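Local coordinates for protein peptidase family U32 (Geobacillus thermoleovorans, PDB 4HE6) that is of unknown function but forms the small all-beta C-terminal domain of a putative U32-family peptidase, at residues E7-V12 against N83-E88; E44-V49 against R77-Y82; W54-N59 against L68-F73. One frame throughout, in Å; residues are numbered along the deposited sequence. Where two conformers were deposited one is given.

Interaction 1: E7-V12 against N83-E88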
# COMPACT_ATOMS: atom_id res chain seq x y z
N GLU A 7 0.05 13.62 0.31
CA GLU A 7 1.44 13.19 0.33
C GLU A 7 1.63 11.69 0.38
O GLU A 7 2.74 11.15 0.47
CB GLU A 7 2.13 13.83 1.59
CG GLU A 7 2.22 15.35 1.42
CD GLU A 7 2.85 15.98 2.64
OE1 GLU A 7 2.25 16.93 3.18
OE2 GLU A 7 3.95 15.52 3.08
N PHE A 8 0.49 10.98 0.35
CA PHE A 8 0.69 9.55 0.35
C PHE A 8 -0.55 8.89 -0.28
O PHE A 8 -1.60 9.51 -0.37
CB PHE A 8 1.06 8.97 1.71
CG PHE A 8 0.04 9.18 2.78
CD1 PHE A 8 -0.20 10.40 3.38
CD2 PHE A 8 -0.75 8.11 3.20
CE1 PHE A 8 -1.15 10.57 4.39
CE2 PHE A 8 -1.66 8.28 4.22
CZ PHE A 8 -1.89 9.50 4.82
N ALA A 9 -0.38 7.64 -0.67
CA ALA A 9 -1.42 6.88 -1.30
C ALA A 9 -2.02 5.79 -0.46
O ALA A 9 -3.11 5.32 -0.77
CB ALA A 9 -0.87 6.27 -2.58
N GLY A 10 -1.32 5.37 0.60
CA GLY A 10 -1.88 4.34 1.44
C GLY A 10 -1.20 4.34 2.80
O GLY A 10 -0.04 4.75 2.94
N LEU A 11 -1.91 3.82 3.76
CA LEU A 11 -1.41 3.63 5.12
C LEU A 11 -1.44 2.13 5.42
O LEU A 11 -2.49 1.49 5.24
CB LEU A 11 -2.30 4.38 6.11
CG LEU A 11 -1.93 4.34 7.58
CD1 LEU A 11 -0.61 5.05 7.78
CD2 LEU A 11 -2.99 5.02 8.44
N VAL A 12 -0.32 1.56 5.81
CA VAL A 12 -0.31 0.11 6.10
C VAL A 12 -1.07 -0.16 7.39
O VAL A 12 -0.76 0.45 8.40
CB VAL A 12 1.14 -0.39 6.20
CG1 VAL A 12 1.16 -1.88 6.52
CG2 VAL A 12 1.90 -0.12 4.92
N ASN A 83 3.47 2.06 8.70
CA ASN A 83 4.27 2.53 7.59
C ASN A 83 3.34 3.10 6.51
O ASN A 83 2.17 2.85 6.49
CB ASN A 83 5.16 1.41 7.06
CG ASN A 83 6.34 1.05 8.00
OD1 ASN A 83 6.77 -0.08 8.05
ND2 ASN A 83 6.88 1.96 8.82
N MET A 84 3.94 3.89 5.65
CA MET A 84 3.20 4.62 4.64
C MET A 84 3.63 4.20 3.25
O MET A 84 4.70 3.63 3.02
CB MET A 84 3.45 6.11 4.88
CG MET A 84 3.12 6.65 6.27
SD MET A 84 3.32 8.42 6.57
CE MET A 84 2.12 9.20 5.52
N MET A 85 2.78 4.50 2.27
CA MET A 85 3.01 4.18 0.88
C MET A 85 2.72 5.40 0.03
O MET A 85 1.70 6.07 0.23
CB MET A 85 2.05 3.05 0.42
CG MET A 85 2.41 2.51 -0.94
SD MET A 85 1.19 1.32 -1.57
CE MET A 85 -0.04 2.46 -2.18
N ARG A 86 3.58 5.72 -0.93
CA ARG A 86 3.36 6.84 -1.85
C ARG A 86 3.63 6.35 -3.26
O ARG A 86 4.37 5.42 -3.50
CB ARG A 86 4.21 8.06 -1.52
CG ARG A 86 5.69 7.80 -1.43
CD ARG A 86 6.52 9.02 -1.01
NE ARG A 86 7.85 8.62 -0.51
CZ ARG A 86 8.47 9.10 0.54
NH1 ARG A 86 7.97 10.04 1.33
NH2 ARG A 86 9.68 8.63 0.88
N LYS A 87 3.01 7.01 -4.23
CA LYS A 87 3.45 6.74 -5.59
C LYS A 87 4.90 7.11 -5.88
O LYS A 87 5.29 8.18 -5.40
CB LYS A 87 2.49 7.50 -6.50
CG LYS A 87 1.09 6.90 -6.31
CD LYS A 87 0.80 5.79 -7.25
CE LYS A 87 0.13 6.17 -8.55
NZ LYS A 87 -0.97 7.14 -8.40
N GLU A 88 5.64 6.34 -6.67
CA GLU A 88 7.08 6.55 -6.99
C GLU A 88 7.15 7.02 -8.43
O GLU A 88 6.80 6.24 -9.31
CB GLU A 88 7.93 5.27 -6.90
CG GLU A 88 9.41 5.36 -7.22
CD GLU A 88 10.27 6.03 -6.16
OE1 GLU A 88 9.72 6.47 -5.14
OE2 GLU A 88 11.52 6.15 -6.25
O HOH W 1 5.36 11.66 1.01

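Interaction 2: E44-V49 against R77-Y82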
# COMPACT_ATOMS: atom_id res chain seq x y z
N GLU A 44 14.03 0.30 5.93
CA GLU A 44 14.63 0.95 4.78
C GLU A 44 13.52 1.17 3.74
O GLU A 44 12.83 0.20 3.39
CB GLU A 44 15.80 0.16 4.19
CG GLU A 44 16.41 0.88 2.98
CD GLU A 44 17.51 0.09 2.32
OE1 GLU A 44 17.32 -1.11 2.10
OE2 GLU A 44 18.54 0.74 2.00
N ASN A 45 13.36 2.36 3.25
CA ASN A 45 12.35 2.60 2.23
C ASN A 45 12.65 1.79 1.00
O ASN A 45 13.83 1.56 0.65
CB ASN A 45 12.36 4.09 1.86
CG ASN A 45 12.04 5.03 2.97
OD1 ASN A 45 11.69 4.63 4.10
ND2 ASN A 45 12.17 6.31 2.70
N PHE A 46 11.60 1.33 0.31
CA PHE A 46 11.81 0.51 -0.87
C PHE A 46 10.66 0.72 -1.84
O PHE A 46 9.55 1.13 -1.48
CB PHE A 46 11.96 -0.98 -0.52
CG PHE A 46 10.70 -1.63 -0.02
CD1 PHE A 46 9.82 -2.31 -0.85
CD2 PHE A 46 10.40 -1.58 1.34
CE1 PHE A 46 8.65 -2.89 -0.36
CE2 PHE A 46 9.25 -2.19 1.84
CZ PHE A 46 8.41 -2.85 1.02
N THR A 47 10.96 0.45 -3.10
CA THR A 47 9.98 0.58 -4.16
C THR A 47 9.57 -0.78 -4.70
O THR A 47 10.35 -1.74 -4.61
CB THR A 47 10.49 1.45 -5.34
OG1 THR A 47 11.70 0.86 -5.84
CG2 THR A 47 10.75 2.86 -4.88
N GLN A 48 8.39 -0.84 -5.26
CA GLN A 48 7.93 -2.05 -5.94
C GLN A 48 6.82 -1.68 -6.91
O GLN A 48 6.19 -0.61 -6.82
CB GLN A 48 7.41 -3.10 -4.97
CG GLN A 48 6.10 -2.72 -4.32
CD GLN A 48 5.53 -3.88 -3.55
OE1 GLN A 48 6.03 -4.22 -2.48
NE2 GLN A 48 4.46 -4.46 -4.08
N VAL A 49 6.53 -2.64 -7.80
CA VAL A 49 5.32 -2.59 -8.61
C VAL A 49 4.21 -3.24 -7.84
O VAL A 49 4.37 -4.23 -7.12
CB VAL A 49 5.54 -3.29 -9.99
CG1 VAL A 49 5.81 -4.79 -9.87
CG2 VAL A 49 4.35 -3.01 -10.89
N ARG A 77 8.98 -6.63 0.60
CA ARG A 77 9.74 -6.69 1.86
C ARG A 77 8.76 -6.54 3.00
O ARG A 77 7.65 -6.03 2.77
CB ARG A 77 10.76 -5.58 1.98
CG ARG A 77 11.75 -5.45 0.83
CD ARG A 77 12.77 -4.41 1.16
NE ARG A 77 13.71 -4.13 0.12
CZ ARG A 77 14.74 -3.32 0.23
NH1 ARG A 77 14.91 -2.63 1.34
NH2 ARG A 77 15.55 -3.17 -0.80
N PRO A 78 9.15 -6.94 4.20
CA PRO A 78 8.28 -6.74 5.37
C PRO A 78 7.96 -5.30 5.61
O PRO A 78 8.75 -4.37 5.33
CB PRO A 78 9.08 -7.35 6.52
CG PRO A 78 9.95 -8.43 5.85
CD PRO A 78 10.36 -7.74 4.55
N LEU A 79 6.77 -5.09 6.18
CA LEU A 79 6.21 -3.81 6.59
C LEU A 79 5.69 -3.90 8.00
O LEU A 79 5.30 -4.99 8.45
CB LEU A 79 5.05 -3.41 5.67
CG LEU A 79 5.48 -3.16 4.24
CD1 LEU A 79 4.22 -3.01 3.35
CD2 LEU A 79 6.36 -1.94 4.09
N PHE A 80 5.69 -2.76 8.67
CA PHE A 80 5.02 -2.67 9.96
C PHE A 80 3.74 -1.88 9.85
O PHE A 80 3.61 -1.02 8.99
CB PHE A 80 5.93 -1.99 10.96
CG PHE A 80 7.18 -2.72 11.26
CD1 PHE A 80 8.38 -2.41 10.68
CD2 PHE A 80 7.12 -3.78 12.18
CE1 PHE A 80 9.54 -3.10 10.95
CE2 PHE A 80 8.27 -4.49 12.46
CZ PHE A 80 9.47 -4.15 11.86
N PRO A 81 2.78 -2.13 10.72
CA PRO A 81 1.58 -1.29 10.76
C PRO A 81 1.99 0.16 10.88
O PRO A 81 2.84 0.55 11.65
CB PRO A 81 0.88 -1.80 12.01
CG PRO A 81 1.29 -3.25 12.11
CD PRO A 81 2.74 -3.21 11.73
N TYR A 82 1.33 0.98 10.04
CA TYR A 82 1.44 2.43 10.02
C TYR A 82 2.67 2.96 9.35
O TYR A 82 2.87 4.18 9.30
CB TYR A 82 1.13 3.08 11.41
CG TYR A 82 -0.24 2.58 11.81
CD1 TYR A 82 -0.43 1.53 12.65
CD2 TYR A 82 -1.39 3.10 11.21
CE1 TYR A 82 -1.67 1.00 12.99
CE2 TYR A 82 -2.62 2.61 11.51
CZ TYR A 82 -2.77 1.57 12.38
OH TYR A 82 -4.01 1.05 12.68
O HOH W 2 13.22 -2.49 3.83
O HOH W 3 18.35 -2.18 -0.04

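Interaction 3: W54-N59 against L68-F73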
# COMPACT_ATOMS: atom_id res chain seq x y z
N TRP A 54 -6.74 -6.84 -4.17
CA TRP A 54 -8.03 -7.41 -3.82
C TRP A 54 -8.56 -6.71 -2.57
O TRP A 54 -7.83 -6.10 -1.80
CB TRP A 54 -8.01 -8.90 -3.68
CG TRP A 54 -6.99 -9.53 -2.80
CD1 TRP A 54 -7.16 -10.00 -1.52
CD2 TRP A 54 -5.62 -9.81 -3.14
NE1 TRP A 54 -6.00 -10.52 -1.05
CE2 TRP A 54 -5.03 -10.41 -2.03
CE3 TRP A 54 -4.83 -9.56 -4.27
CZ2 TRP A 54 -3.68 -10.83 -1.98
CZ3 TRP A 54 -3.50 -9.97 -4.23
CH2 TRP A 54 -2.96 -10.58 -3.11
N ASP A 55 -9.88 -6.79 -2.41
CA ASP A 55 -10.52 -6.25 -1.21
C ASP A 55 -10.57 -7.35 -0.12
O ASP A 55 -10.12 -8.47 -0.32
CB ASP A 55 -11.88 -5.65 -1.60
CG ASP A 55 -12.91 -6.65 -1.99
OD1 ASP A 55 -12.74 -7.87 -1.78
OD2 ASP A 55 -13.92 -6.20 -2.54
N GLU A 56 -11.12 -6.97 1.03
CA GLU A 56 -11.15 -7.90 2.13
C GLU A 56 -12.13 -9.04 1.92
O GLU A 56 -12.15 -9.99 2.70
CB GLU A 56 -11.43 -7.16 3.44
CG GLU A 56 -10.24 -6.22 3.75
CD GLU A 56 -10.21 -5.71 5.16
OE1 GLU A 56 -11.16 -5.08 5.65
OE2 GLU A 56 -9.14 -5.99 5.77
N ASP A 57 -12.96 -8.99 0.88
CA ASP A 57 -13.87 -10.04 0.46
C ASP A 57 -13.31 -10.87 -0.70
O ASP A 57 -14.03 -11.77 -1.16
CB ASP A 57 -15.22 -9.44 0.09
CG ASP A 57 -15.80 -8.81 1.36
OD1 ASP A 57 -15.73 -9.40 2.46
OD2 ASP A 57 -16.29 -7.69 1.27
N GLY A 58 -12.06 -10.65 -1.07
CA GLY A 58 -11.38 -11.42 -2.10
C GLY A 58 -11.74 -11.06 -3.53
O GLY A 58 -11.38 -11.79 -4.46
N ASN A 59 -12.43 -9.93 -3.73
CA ASN A 59 -12.66 -9.46 -5.08
C ASN A 59 -11.41 -8.77 -5.61
O ASN A 59 -10.89 -7.91 -4.90
CB ASN A 59 -13.79 -8.43 -5.14
CG ASN A 59 -15.06 -8.96 -4.56
OD1 ASN A 59 -15.62 -9.97 -5.03
ND2 ASN A 59 -15.53 -8.36 -3.49
N LEU A 68 -10.13 5.60 1.44
CA LEU A 68 -10.16 4.94 2.74
C LEU A 68 -10.68 3.50 2.71
O LEU A 68 -10.84 2.90 3.76
CB LEU A 68 -10.88 5.82 3.78
CG LEU A 68 -10.15 7.11 4.09
CD1 LEU A 68 -10.99 8.10 4.90
CD2 LEU A 68 -8.86 6.84 4.85
N GLN A 69 -10.92 2.98 1.48
CA GLN A 69 -11.20 1.55 1.40
C GLN A 69 -9.94 0.75 1.75
O GLN A 69 -8.82 1.20 1.50
CB GLN A 69 -11.81 1.24 0.04
CG GLN A 69 -13.32 1.81 0.02
CD GLN A 69 -14.19 1.30 -1.07
OE1 GLN A 69 -13.69 0.57 -2.00
NE2 GLN A 69 -15.47 1.66 -1.16
N ILE A 70 -10.14 -0.41 2.31
CA ILE A 70 -9.06 -1.32 2.71
C ILE A 70 -8.80 -2.31 1.57
O ILE A 70 -9.74 -2.94 1.05
CB ILE A 70 -9.39 -2.03 4.01
CG1 ILE A 70 -9.60 -1.06 5.17
CG2 ILE A 70 -8.29 -3.03 4.32
CD1 ILE A 70 -10.21 -1.65 6.41
N VAL A 71 -7.56 -2.42 1.14
CA VAL A 71 -7.20 -3.32 0.06
C VAL A 71 -5.98 -4.18 0.52
O VAL A 71 -5.32 -3.86 1.52
CB VAL A 71 -6.92 -2.60 -1.25
CG1 VAL A 71 -8.14 -1.78 -1.65
CG2 VAL A 71 -5.68 -1.74 -1.17
N LYS A 72 -5.73 -5.23 -0.22
CA LYS A 72 -4.64 -6.16 0.04
C LYS A 72 -3.86 -6.42 -1.23
O LYS A 72 -4.41 -6.45 -2.33
CB LYS A 72 -5.21 -7.45 0.59
CG LYS A 72 -5.92 -7.27 1.93
CD LYS A 72 -6.47 -8.56 2.49
CE LYS A 72 -6.91 -8.40 3.95
NZ LYS A 72 -6.65 -9.68 4.68
N PHE A 73 -2.56 -6.65 -1.07
CA PHE A 73 -1.69 -7.01 -2.16
C PHE A 73 -0.36 -7.51 -1.60
O PHE A 73 -0.00 -7.22 -0.44
CB PHE A 73 -1.47 -5.87 -3.16
CG PHE A 73 -1.07 -4.55 -2.59
CD1 PHE A 73 -2.00 -3.63 -2.13
CD2 PHE A 73 0.30 -4.22 -2.53
CE1 PHE A 73 -1.61 -2.42 -1.63
CE2 PHE A 73 0.67 -3.01 -2.02
CZ PHE A 73 -0.28 -2.09 -1.59
O HOH W 4 -12.04 -4.26 1.56

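Interaction 1: E7-V12 against N83-E88
Antiparallel strand pairing that ends in a classic beta bulge joins the first strand of the domain, 10-16, to its last, 84-87, in the middle of the sheet. At the bulge Ala9 and Gly10 both face Met85, and Met85 O accepts from two amides, Ala9 N at 2.8 Å and Gly10 N at 3.1 Å. Met85 N returns a bond to Gly10 O, and Val12 N closes the pairing on Asn83 O at 2.9 Å, with an N-H...O angle of 166°. Beside the bulge, in one of its two conformers, the Met84 side chain, bent at its last torsion (chi3 65°), lays its CE methyl over one face of the Phe8 ring, 3.5 Å from the centroid; SD stands farther off above the same face, a Met-aromatic contact. The thioether of Met85 takes the other side of the sheet, where its CE meets Ala9 CB at 3.9 Å and Phe30 and strand 35-39 add to the packing. Past the bulge, a water links Glu7 O to Arg86 NH1, while Arg86 NE forms a salt bridge with Glu37. Two N-H groups converging on one carbonyl keep the bulge hydrogen-bonded despite its extra residue, and in that conformer the Met84 methyl adds an apolar, dispersion-type contact to the Phe8 face.

Interaction 2: E44-V49 against R77-Y82
Arg77 lies lengthwise over one face of the Phe46 ring, its chain extended from CG to NE and running opposite to the phenylalanine side chain. CB sits over the ring, 3.9 Å from the centroid, in a CH-pi contact, and CD comes to 3.7 Å from Phe46 CG. Farther along, the guanidinium has passed the ring and covers Phe46 CB instead, its plane only 14° from that of the ring. Phe46 is turned under the arginine by a chi1 of 69°, with CG between its backbone N and carbonyl carbon. Leu79 closes on the ring from its edge, CD2 standing 3.7 Å from Phe46 CE2, and Phe38 of the adjoining strand 35-39 also meets the ring. The contact thus fastens the loop between strands 70-74 and 84-87 over the outermost strand 46-49. Beyond the ring, Arg77 NH1 makes a salt bridge to Glu44 OE1 at 2.9 Å, nearly in the guanidinium plane but on the anti side of the carboxylate, the two planes 45° apart. One water joins NH1 to Glu44 O; another bridges Arg77 NH2 and Glu44 OE1. The arginine therefore divides its work: its methylenes shield an aromatic face, while its charged end remains hydrated and paired with a single carboxylate oxygen, an ion pair that surrounding water would probably weaken electrostatically.

Interaction 3: W54-N59 against L68-F73
Trp54 and Lys72 exchange two backbone hydrogen bonds, Lys72 N to Trp54 O at 2.8 Å and Trp54 N to Lys72 O at 3.0 Å. Just beyond them a water continues the link, accepting from Glu56 N and donating to Ile70 O. The chain then reverses in a type I turn from Asp55 to Gly58, held from within by the Asp55 carboxylate. OD1 accepts Asp57 N, an Asx turn, and Asn59 N from the opposite face of its plane, while OD2 uses its syn lone pair for Asn59 ND2 at 2.9 Å. This hairpin turn leads from strand 53-55 to 60-61 at one border of the antiparallel sheet, and strand 70-74 connects that border to strand 21-26. With CG set between backbone N and carbonyl carbon (chi1 51°), the Trp54 indole lies across the neighbouring strand: Lys72 CB sits 3.9 Å from the centroid of its five-membered ring, and Phe73 CA covers the six-membered ring on the same face. A leucine in place of Trp54 would probably leave Lys72 CB and Phe73 CA without their aromatic cover. Farther out, the Glu56 carboxylate rests against Ile70, with CD 3.4 Å from CG2, and its OE2 stays 4.6 Å from Lys72 NZ, beyond a salt bridge.

All three contacts reach one antiparallel sheet. Interaction 1, the most buried, joins strands in its middle; interactions 2 and 3, only partly buried and with Arg77, Glu44 and Glu56 exposed, lie toward its two ends, on opposite sides of the chain's centre, with centres about 18 Å apart. Along the chain, 3 is nested within the loop closed by 2, and 2 within that closed by 1. Segment 77-82 runs directly into 83-88, and a probable hydrogen bond from Tyr82 N to Val12 O ties interactions 1 and 2; Phe73 touches Met85 between 3 and 1. Strand pairing carries 1, a single bridge with indole packing carries 3, and 2 depends on side chains and a hydrated ion pair.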